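Local coordinates for B-agarase (Agarivorans gilvus, PDB 5Z6P), which breaks down agar as a family 50 glycoside hydrolase, probably by cutting the beta-galactosidic linkages of the polysaccharide, at residues 428-433 and 753-758; 267-272 and 757-762; 667-672 and 710-715; 694-699 and 749-754. One frame throughout, in Å; residues are numbered along the deposited sequence.

Contact 1: residues 428-433 and 753-758; sequences WGFTCL and RVNQSM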
# COMPACT_ATOMS: atom_id res chain seq x y z
N TRP A 428 18.85 -7.40 -13.21
CA TRP A 428 17.52 -6.96 -13.61
C TRP A 428 17.48 -5.48 -14.03
O TRP A 428 16.50 -5.01 -14.62
CB TRP A 428 16.53 -7.20 -12.46
CG TRP A 428 16.47 -8.63 -12.01
CD1 TRP A 428 17.07 -9.72 -12.61
CD2 TRP A 428 15.78 -9.15 -10.86
NE1 TRP A 428 16.79 -10.87 -11.90
CE2 TRP A 428 16.00 -10.54 -10.82
CE3 TRP A 428 14.99 -8.56 -9.86
CZ2 TRP A 428 15.46 -11.36 -9.84
CZ3 TRP A 428 14.46 -9.37 -8.88
CH2 TRP A 428 14.69 -10.76 -8.87
N GLY A 429 18.55 -4.75 -13.71
CA GLY A 429 18.67 -3.36 -14.11
C GLY A 429 18.30 -2.31 -13.07
O GLY A 429 18.40 -1.12 -13.34
N PHE A 430 17.88 -2.74 -11.88
CA PHE A 430 17.47 -1.77 -10.87
C PHE A 430 18.67 -0.96 -10.46
O PHE A 430 19.76 -1.49 -10.39
CB PHE A 430 16.84 -2.45 -9.65
CG PHE A 430 15.46 -2.94 -9.88
CD1 PHE A 430 14.44 -2.07 -10.23
CD2 PHE A 430 15.16 -4.30 -9.76
CE1 PHE A 430 13.16 -2.53 -10.44
CE2 PHE A 430 13.88 -4.76 -9.97
CZ PHE A 430 12.88 -3.88 -10.32
N THR A 431 18.45 0.33 -10.20
CA THR A 431 19.54 1.22 -9.84
C THR A 431 19.69 1.43 -8.34
O THR A 431 20.55 2.21 -7.90
CB THR A 431 19.36 2.61 -10.50
OG1 THR A 431 18.02 3.07 -10.30
CG2 THR A 431 19.65 2.51 -12.01
N CYS A 432 18.85 0.76 -7.57
CA CYS A 432 18.95 0.83 -6.12
C CYS A 432 18.28 -0.32 -5.41
O CYS A 432 17.53 -1.08 -5.99
CB CYS A 432 18.33 2.13 -5.58
SG CYS A 432 16.52 2.11 -5.58
N LEU A 433 18.57 -0.38 -4.11
CA LEU A 433 17.81 -1.10 -3.13
C LEU A 433 16.89 -0.08 -2.47
O LEU A 433 17.35 1.00 -2.08
CB LEU A 433 18.73 -1.76 -2.09
CG LEU A 433 19.88 -2.62 -2.64
CD1 LEU A 433 20.80 -3.10 -1.52
CD2 LEU A 433 19.32 -3.79 -3.40
N ARG A 753 12.83 -4.62 -19.23
CA ARG A 753 12.36 -3.71 -20.27
C ARG A 753 12.33 -2.26 -19.76
O ARG A 753 12.84 -1.37 -20.41
CB ARG A 753 10.97 -4.13 -20.78
CG ARG A 753 10.96 -5.49 -21.50
CD ARG A 753 9.68 -5.70 -22.28
NE ARG A 753 8.51 -5.56 -21.43
CZ ARG A 753 8.00 -6.53 -20.68
NH1 ARG A 753 8.54 -7.75 -20.71
NH2 ARG A 753 6.95 -6.29 -19.92
N VAL A 754 11.74 -2.03 -18.58
CA VAL A 754 11.74 -0.70 -18.01
C VAL A 754 13.16 -0.14 -17.81
O VAL A 754 13.48 0.96 -18.26
CB VAL A 754 11.02 -0.66 -16.66
CG1 VAL A 754 11.26 0.70 -15.97
CG2 VAL A 754 9.51 -0.97 -16.84
N ASN A 755 14.00 -0.93 -17.15
CA ASN A 755 15.30 -0.47 -16.72
C ASN A 755 16.29 -0.23 -17.86
O ASN A 755 17.19 0.59 -17.74
CB ASN A 755 15.89 -1.46 -15.71
CG ASN A 755 15.21 -1.38 -14.34
OD1 ASN A 755 14.70 -0.33 -13.95
ND2 ASN A 755 15.21 -2.48 -13.61
N GLN A 756 16.11 -0.95 -18.97
CA GLN A 756 16.99 -0.78 -20.12
C GLN A 756 16.53 0.37 -21.00
O GLN A 756 17.33 0.97 -21.71
CB GLN A 756 17.07 -2.07 -20.95
CG GLN A 756 15.88 -2.30 -21.87
CD GLN A 756 16.10 -3.41 -22.89
OE1 GLN A 756 17.24 -3.73 -23.23
NE2 GLN A 756 15.01 -3.99 -23.39
N SER A 757 15.25 0.72 -20.93
CA SER A 757 14.73 1.80 -21.75
C SER A 757 14.65 3.17 -21.04
O SER A 757 14.74 4.20 -21.70
CB SER A 757 13.36 1.42 -22.29
OG SER A 757 12.33 1.72 -21.37
N MET A 758 14.47 3.19 -19.72
CA MET A 758 14.15 4.43 -19.00
C MET A 758 15.14 5.57 -19.20
O MET A 758 14.74 6.71 -19.39
CB MET A 758 14.01 4.16 -17.49
CG MET A 758 15.27 3.63 -16.82
SD MET A 758 15.00 3.13 -15.10
CE MET A 758 16.67 2.77 -14.61
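The phenyl ring of F430 carries N755 ND2 over one face and meets the indole of W428 at its edge, where W428 CE3 lies in the ring plane. N755 ND2 sits 3.5 Å above that plane, displaced toward the rim near CD1, and amide and ring are turned 75° against each other. One N-H of N755 ND2 goes to the backbone: it is donated to W428 O over 3.0 Å in an almost straight bond (178°), with the acceptor in the amide plane but the nitrogen well above the carbonyl plane. At the other end of the amide, OD1 bonds to the hydroxyl of T303 on strand 299-305.

G429 leaves helix 413-428 with positive phi, for which glycine is the natural residue, and lacking a side chain it brings its CA within 5.1 Å of N755 CA. Farther along, T431 CG2 and M758 CE meet tip to tip at 4.0 Å, while T431 OG1 is taken up by the backbone of F301 and T303. Asparagine suits this buried junction because ND2 satisfies a carbonyl at the helix end while standing over the rim of an aromatic face, and OD1 remains available to bond T303.

Contact 2: residues 267-272 and 757-762; sequences GGYLDG and SMYPKR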
# COMPACT_ATOMS: atom_id res chain seq x y z
N GLY A 267 25.35 3.71 -10.59
CA GLY A 267 24.09 3.30 -11.17
C GLY A 267 23.38 4.37 -11.96
O GLY A 267 22.23 4.20 -12.34
N GLY A 268 24.06 5.48 -12.19
CA GLY A 268 23.55 6.49 -13.09
C GLY A 268 23.74 6.15 -14.56
O GLY A 268 24.29 5.11 -14.89
N TYR A 269 23.29 7.05 -15.43
CA TYR A 269 23.26 6.84 -16.87
C TYR A 269 24.61 7.22 -17.50
O TYR A 269 24.88 8.38 -17.72
CB TYR A 269 22.11 7.65 -17.46
CG TYR A 269 21.87 7.53 -18.95
CD1 TYR A 269 22.23 6.40 -19.66
CD2 TYR A 269 21.24 8.56 -19.64
CE1 TYR A 269 21.96 6.31 -21.04
CE2 TYR A 269 20.98 8.48 -20.99
CZ TYR A 269 21.34 7.36 -21.69
OH TYR A 269 21.07 7.31 -23.04
N LEU A 270 25.44 6.22 -17.77
CA LEU A 270 26.81 6.44 -18.18
C LEU A 270 26.96 7.38 -19.38
O LEU A 270 27.83 8.24 -19.39
CB LEU A 270 27.46 5.09 -18.50
CG LEU A 270 28.89 5.13 -19.03
CD1 LEU A 270 29.86 5.64 -17.99
CD2 LEU A 270 29.30 3.74 -19.52
N ASP A 271 26.08 7.24 -20.36
CA ASP A 271 26.15 8.06 -21.56
C ASP A 271 25.18 9.23 -21.54
O ASP A 271 24.80 9.73 -22.58
CB ASP A 271 25.90 7.20 -22.80
CG ASP A 271 26.94 6.11 -23.00
OD1 ASP A 271 28.12 6.33 -22.66
OD2 ASP A 271 26.57 5.03 -23.50
N GLY A 272 24.76 9.64 -20.34
CA GLY A 272 23.82 10.74 -20.21
C GLY A 272 24.51 12.07 -20.04
O GLY A 272 25.73 12.12 -19.82
N SER A 757 15.25 0.72 -20.93
CA SER A 757 14.73 1.80 -21.75
C SER A 757 14.65 3.17 -21.04
O SER A 757 14.74 4.20 -21.70
CB SER A 757 13.36 1.42 -22.29
OG SER A 757 12.33 1.72 -21.37
N MET A 758 14.47 3.19 -19.72
CA MET A 758 14.15 4.43 -19.00
C MET A 758 15.14 5.57 -19.20
O MET A 758 14.74 6.71 -19.39
CB MET A 758 14.01 4.16 -17.49
CG MET A 758 15.27 3.63 -16.82
SD MET A 758 15.00 3.13 -15.10
CE MET A 758 16.67 2.77 -14.61
N TYR A 759 16.43 5.28 -19.14
CA TYR A 759 17.43 6.32 -19.23
C TYR A 759 17.43 7.00 -20.61
O TYR A 759 17.37 8.23 -20.67
CB TYR A 759 18.82 5.77 -18.89
CG TYR A 759 19.16 5.82 -17.42
CD1 TYR A 759 18.80 6.90 -16.63
CD2 TYR A 759 19.86 4.78 -16.81
CE1 TYR A 759 19.14 6.95 -15.27
CE2 TYR A 759 20.19 4.82 -15.47
CZ TYR A 759 19.83 5.90 -14.70
OH TYR A 759 20.16 5.93 -13.36
N PRO A 760 17.49 6.23 -21.71
CA PRO A 760 17.40 6.94 -22.98
C PRO A 760 16.06 7.63 -23.19
O PRO A 760 16.03 8.69 -23.80
CB PRO A 760 17.65 5.85 -24.03
CG PRO A 760 17.60 4.56 -23.32
CD PRO A 760 17.95 4.84 -21.90
N LYS A 761 14.97 7.07 -22.69
CA LYS A 761 13.67 7.73 -22.84
C LYS A 761 13.62 9.03 -22.03
O LYS A 761 13.15 10.06 -22.52
CB LYS A 761 12.52 6.84 -22.42
CG LYS A 761 11.18 7.41 -22.79
CD LYS A 761 10.06 6.92 -21.89
CE LYS A 761 10.11 5.41 -21.72
NZ LYS A 761 9.90 4.66 -22.97
N ARG A 762 14.09 8.98 -20.81
CA ARG A 762 14.05 10.10 -19.93
C ARG A 762 14.84 11.28 -20.41
O ARG A 762 14.33 12.35 -20.50
CB ARG A 762 14.57 9.74 -18.56
CG ARG A 762 14.50 10.87 -17.56
CD ARG A 762 13.22 10.82 -16.80
NE ARG A 762 13.04 11.97 -15.96
CZ ARG A 762 11.96 12.24 -15.28
NH1 ARG A 762 10.97 11.41 -15.30
NH2 ARG A 762 11.90 13.34 -14.57
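Y269 lays its ring over the CB of Y759, and the Y759 ring in turn covers Y269 CB. The two rings are nearly parallel, at 3°, yet offset so far, with centroids 5.0 Å apart, that each lies mainly over the other's CB. What holds the pair is therefore a reciprocal CH-pi contact: Y269 CB lies 3.5 Å from the centroid of the Y759 ring and Y759 CB 3.6 Å from that of Y269. With CG of Y269 trans to the backbone N (chi1 -178°), the ring runs out along the helix as far as P760, where Y269 OH comes 3.7 Å from P760 CA.

Both rings are covered on their second faces too. The type I turn from Y269 to G272 folds back under Y269, putting G272 N 3.7 Å from the ring plane, while M758 CE lies on the far side of Y759. The phenol of Y759 donates to G267 O (2.9 Å), in the carbonyl plane and on a lone pair, and it also accepts from the backbone N of F301. Tyrosine suits the place because its flat body packs while its hydroxyl bonds two backbone groups, G267 O and F301 N; glycine suits 267, whose phi is positive. P760, with no N-H to give, falls at a kink of its helix.

The contact thus closes a loop that follows helix 241-255 onto the last part of helix 745-762, beside strand 299-305, with M758 reaching V704 of helix 689-704.

Contact 3: residues 667-672 and 710-715; sequences GEFHFG and VGAHYF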
# COMPACT_ATOMS: atom_id res chain seq x y z
N GLY A 667 7.27 5.84 -3.48
CA GLY A 667 7.84 4.96 -2.47
C GLY A 667 7.37 3.52 -2.54
O GLY A 667 8.08 2.62 -2.14
N GLU A 668 6.16 3.32 -3.05
CA GLU A 668 5.49 2.03 -3.09
C GLU A 668 4.45 1.97 -4.21
O GLU A 668 3.73 2.92 -4.44
CB GLU A 668 4.79 1.73 -1.77
CG GLU A 668 5.69 1.59 -0.56
CD GLU A 668 4.91 1.49 0.74
OE1 GLU A 668 3.76 1.05 0.70
OE2 GLU A 668 5.46 1.88 1.77
N PHE A 669 4.39 0.81 -4.86
CA PHE A 669 3.29 0.43 -5.75
C PHE A 669 3.40 -1.06 -5.98
O PHE A 669 4.46 -1.64 -5.79
CB PHE A 669 3.33 1.19 -7.09
CG PHE A 669 4.44 0.76 -8.01
CD1 PHE A 669 5.73 1.21 -7.82
CD2 PHE A 669 4.17 -0.04 -9.10
CE1 PHE A 669 6.75 0.82 -8.67
CE2 PHE A 669 5.17 -0.44 -9.97
CZ PHE A 669 6.47 -0.01 -9.76
N HIS A 670 2.31 -1.70 -6.40
CA HIS A 670 2.44 -3.09 -6.81
C HIS A 670 1.31 -3.60 -7.66
O HIS A 670 0.31 -2.93 -7.88
CB HIS A 670 2.63 -4.01 -5.58
CG HIS A 670 1.45 -4.09 -4.65
ND1 HIS A 670 1.59 -4.14 -3.28
CD2 HIS A 670 0.12 -4.18 -4.90
CE1 HIS A 670 0.39 -4.24 -2.73
NE2 HIS A 670 -0.51 -4.27 -3.69
N PHE A 671 1.51 -4.83 -8.12
CA PHE A 671 0.51 -5.57 -8.86
C PHE A 671 0.52 -7.05 -8.44
O PHE A 671 1.57 -7.68 -8.42
CB PHE A 671 0.76 -5.42 -10.37
CG PHE A 671 0.68 -4.00 -10.83
CD1 PHE A 671 -0.54 -3.39 -10.99
CD2 PHE A 671 1.83 -3.26 -11.06
CE1 PHE A 671 -0.61 -2.08 -11.40
CE2 PHE A 671 1.75 -1.96 -11.47
CZ PHE A 671 0.54 -1.37 -11.64
N GLY A 672 -0.65 -7.58 -8.08
CA GLY A 672 -0.78 -8.99 -7.78
C GLY A 672 -1.83 -9.75 -8.56
O GLY A 672 -2.67 -9.17 -9.25
N VAL A 710 11.63 11.26 -10.00
CA VAL A 710 13.02 10.89 -10.16
C VAL A 710 13.22 9.42 -9.81
O VAL A 710 14.33 8.93 -9.76
CB VAL A 710 13.94 11.79 -9.30
CG1 VAL A 710 13.83 13.25 -9.77
CG2 VAL A 710 13.62 11.66 -7.79
N GLY A 711 12.12 8.72 -9.57
CA GLY A 711 12.20 7.31 -9.24
C GLY A 711 10.88 6.69 -8.83
O GLY A 711 9.88 7.40 -8.65
N ALA A 712 10.87 5.36 -8.72
CA ALA A 712 9.72 4.60 -8.24
C ALA A 712 10.17 3.27 -7.62
O ALA A 712 10.94 2.52 -8.22
CB ALA A 712 8.69 4.36 -9.37
N HIS A 713 9.71 3.01 -6.41
CA HIS A 713 10.08 1.81 -5.68
C HIS A 713 8.88 0.88 -5.54
O HIS A 713 7.78 1.32 -5.20
CB HIS A 713 10.65 2.14 -4.31
CG HIS A 713 11.91 2.96 -4.36
ND1 HIS A 713 12.33 3.73 -3.31
CD2 HIS A 713 12.82 3.13 -5.35
CE1 HIS A 713 13.46 4.33 -3.63
NE2 HIS A 713 13.78 3.98 -4.86
N TYR A 714 9.11 -0.41 -5.78
CA TYR A 714 8.08 -1.42 -5.83
C TYR A 714 7.98 -2.18 -4.51
O TYR A 714 8.97 -2.67 -3.97
CB TYR A 714 8.34 -2.38 -7.00
CG TYR A 714 7.30 -3.48 -7.14
CD1 TYR A 714 7.35 -4.62 -6.34
CD2 TYR A 714 6.27 -3.38 -8.05
CE1 TYR A 714 6.42 -5.61 -6.45
CE2 TYR A 714 5.32 -4.37 -8.16
CZ TYR A 714 5.41 -5.49 -7.36
OH TYR A 714 4.47 -6.47 -7.44
N PHE A 715 6.76 -2.29 -4.00
CA PHE A 715 6.52 -2.99 -2.73
C PHE A 715 5.90 -4.35 -3.09
O PHE A 715 4.72 -4.40 -3.37
CB PHE A 715 5.61 -2.17 -1.82
CG PHE A 715 5.57 -2.63 -0.38
CD1 PHE A 715 4.90 -3.79 -0.03
CD2 PHE A 715 6.17 -1.90 0.62
CE1 PHE A 715 4.84 -4.22 1.30
CE2 PHE A 715 6.12 -2.32 1.95
CZ PHE A 715 5.44 -3.48 2.28
O HOH W 1 10.77 3.27 -1.04
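F669 and Y714 come together through contrasting first torsions: F669 CG lies between its own nitrogen and carbonyl carbon (chi1 71°), whereas Y714 CG points directly away from the nitrogen (chi1 -180°). The rings meet in a T-shaped stack, the edge of Y714 against the face of F669, with planes 85° apart and CE2 of F669 3.7 Å from CD2 of Y714. F669 O lies above the face of Y714 and accepts from F715 N at 3.0 Å, the main backbone bond between the segments. Beyond it, H670 ND1 gives F715 O a weak, bent bond.

Strands 664-668 and 709-714 are parallel neighbours linked through helix 689-704, a beta-alpha-beta crossover consistent with the (beta/alpha)8 barrel expected of this family. On the helix side, M700 covers A712 and F669, and Y699 stacks on F669.

Water 1 bridges G667 O, to which it donates, and H713 ND1, tying the G667 backbone to the H713 side chain. E668 runs alongside F715, with E668 CD 3.6 Å from F715 CD2, while its carboxylate reaches R619 in a salt bridge and the hydroxyl of Y645. A tyrosine suits position 714 because its ring packs while its hydroxyl finds polar partners: it receives a long, weak bond from F671 N and has firmer partners in I734 O and R692.

Contact 4: residues 694-699 and 749-754; sequences QMFERY and DAAKRV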
# COMPACT_ATOMS: atom_id res chain seq x y z
N GLN A 694 3.15 -6.91 -17.24
CA GLN A 694 2.63 -5.87 -18.15
C GLN A 694 2.20 -4.63 -17.36
O GLN A 694 2.50 -3.49 -17.74
CB GLN A 694 1.44 -6.39 -18.97
CG GLN A 694 1.80 -7.38 -20.10
CD GLN A 694 0.59 -8.14 -20.64
OE1 GLN A 694 -0.42 -8.29 -19.96
NE2 GLN A 694 0.69 -8.63 -21.86
N MET A 695 1.50 -4.84 -16.26
CA MET A 695 1.02 -3.69 -15.51
C MET A 695 2.17 -2.98 -14.81
O MET A 695 2.13 -1.77 -14.65
CB MET A 695 -0.06 -4.12 -14.52
CG MET A 695 -1.32 -4.60 -15.24
SD MET A 695 -2.66 -5.12 -14.16
CE MET A 695 -3.25 -3.52 -13.58
N PHE A 696 3.20 -3.73 -14.40
CA PHE A 696 4.40 -3.12 -13.83
C PHE A 696 4.99 -2.14 -14.85
O PHE A 696 5.33 -1.00 -14.51
CB PHE A 696 5.43 -4.19 -13.45
CG PHE A 696 6.74 -3.63 -12.96
CD1 PHE A 696 7.74 -3.26 -13.85
CD2 PHE A 696 6.98 -3.50 -11.59
CE1 PHE A 696 8.94 -2.74 -13.40
CE2 PHE A 696 8.18 -2.98 -11.13
CZ PHE A 696 9.17 -2.59 -12.04
N GLU A 697 5.10 -2.59 -16.09
CA GLU A 697 5.69 -1.77 -17.13
C GLU A 697 4.85 -0.53 -17.39
O GLU A 697 5.39 0.56 -17.49
CB GLU A 697 5.87 -2.57 -18.43
CG GLU A 697 6.51 -1.77 -19.52
CD GLU A 697 7.08 -2.62 -20.63
OE1 GLU A 697 6.60 -3.75 -20.83
OE2 GLU A 697 8.04 -2.16 -21.29
N ARG A 698 3.54 -0.70 -17.49
CA ARG A 698 2.64 0.41 -17.73
C ARG A 698 2.75 1.47 -16.62
O ARG A 698 2.80 2.67 -16.90
CB ARG A 698 1.20 -0.06 -17.86
CG ARG A 698 0.84 -0.68 -19.21
CD ARG A 698 -0.66 -0.99 -19.28
NE ARG A 698 -0.88 -2.36 -19.70
CZ ARG A 698 -1.76 -3.18 -19.16
NH1 ARG A 698 -2.54 -2.78 -18.17
NH2 ARG A 698 -1.87 -4.41 -19.62
N TYR A 699 2.80 1.02 -15.38
CA TYR A 699 3.01 1.92 -14.26
C TYR A 699 4.29 2.69 -14.46
O TYR A 699 4.29 3.90 -14.43
CB TYR A 699 3.05 1.17 -12.92
CG TYR A 699 3.02 2.08 -11.67
CD1 TYR A 699 4.14 2.82 -11.28
CD2 TYR A 699 1.88 2.17 -10.89
CE1 TYR A 699 4.10 3.63 -10.11
CE2 TYR A 699 1.83 2.99 -9.74
CZ TYR A 699 2.93 3.71 -9.36
OH TYR A 699 2.84 4.49 -8.22
N ASP A 749 11.22 -9.84 -16.29
CA ASP A 749 11.31 -9.40 -17.68
C ASP A 749 10.82 -7.95 -17.82
O ASP A 749 11.43 -7.16 -18.52
CB ASP A 749 10.52 -10.31 -18.62
CG ASP A 749 11.10 -11.72 -18.74
OD1 ASP A 749 12.21 -12.04 -18.25
OD2 ASP A 749 10.39 -12.54 -19.34
N ALA A 750 9.70 -7.63 -17.19
CA ALA A 750 9.20 -6.26 -17.21
C ALA A 750 10.21 -5.29 -16.59
O ALA A 750 10.49 -4.24 -17.16
CB ALA A 750 7.88 -6.17 -16.49
N ALA A 751 10.76 -5.65 -15.44
CA ALA A 751 11.81 -4.84 -14.82
C ALA A 751 12.94 -4.56 -15.82
O ALA A 751 13.42 -3.44 -15.92
CB ALA A 751 12.36 -5.54 -13.59
N LYS A 752 13.36 -5.58 -16.56
CA LYS A 752 14.44 -5.40 -17.54
C LYS A 752 14.04 -4.47 -18.71
O LYS A 752 14.83 -3.63 -19.11
CB LYS A 752 14.91 -6.76 -18.08
CG LYS A 752 15.73 -7.55 -17.07
CD LYS A 752 16.31 -8.81 -17.67
CE LYS A 752 17.04 -9.61 -16.61
NZ LYS A 752 17.84 -10.70 -17.21
N ARG A 753 12.83 -4.62 -19.23
CA ARG A 753 12.36 -3.71 -20.27
C ARG A 753 12.33 -2.26 -19.76
O ARG A 753 12.84 -1.37 -20.41
CB ARG A 753 10.97 -4.13 -20.78
CG ARG A 753 10.96 -5.49 -21.50
CD ARG A 753 9.68 -5.70 -22.28
NE ARG A 753 8.51 -5.56 -21.43
CZ ARG A 753 8.00 -6.53 -20.68
NH1 ARG A 753 8.54 -7.75 -20.71
NH2 ARG A 753 6.95 -6.29 -19.92
N VAL A 754 11.74 -2.03 -18.58
CA VAL A 754 11.74 -0.70 -18.01
C VAL A 754 13.16 -0.14 -17.81
O VAL A 754 13.48 0.96 -18.26
CB VAL A 754 11.02 -0.66 -16.66
CG1 VAL A 754 11.26 0.70 -15.97
CG2 VAL A 754 9.51 -0.97 -16.84
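The charged interaction joins E697 to R753, whose side chains cross at about a right angle. R753 grips side-on with two nitrogens, NE and NH2, each 2.7 Å from the same oxygen, E697 OE1. Both lie on one face of the carboxylate plane, and neither N-H points straight at the oxygen, as expected when one atom serves two adjacent donors. The arginine chain bends at chi3 (-56°), which folds the guanidinium back over its own helix, with one face on A750 CA. Two N-H groups of a cation on OE1 would be expected to favour the ionised carboxylate.

The two helices, 689-704 and 745-762, run side by side in the same general direction outside strands 664-668 and 709-714: the segment axes approach to 8.7 Å and cross at -25°.

Apolar contacts fill the inner side. F696, swung away from its backbone N (chi1 175°), reaches across so that CE1 lies 3.8 Å from A751 CA and 3.9 Å from V754 CG2, while CD1 meets A750 CB at 3.9 Å. Alanines suit these positions, since their short side chains admit the large ring close to the neighbouring backbone. V754 CG2 also touches E697 CA and slides past the aliphatic part of that glutamate, linking the apolar patch to the salt bridge.

Overall arrangement
Helix 745-762 is common to contacts 1, 2 and 4: it meets helix 689-704 in contact 4 and, farther along, the loops 428-433 and 267-272. Contact 3 belongs to the strands, and its centre is about 9 Å from the chain centre, against about 28 Å for contact 2. Chemistry follows place: near the chain centre, among the strands, aromatic rings, backbone bonds and a water do the work; contact 1 pairs a buried amide with backbone; contact 4 ends in a partly exposed salt bridge; contact 2, largely buried but with Y269 and P760 toward solvent, relies on two tyrosines in mutual CH-pi contact. Neighbours touch: F696 meets both Y714 of contact 3 and F430 of contact 1, and T431 packs on G267.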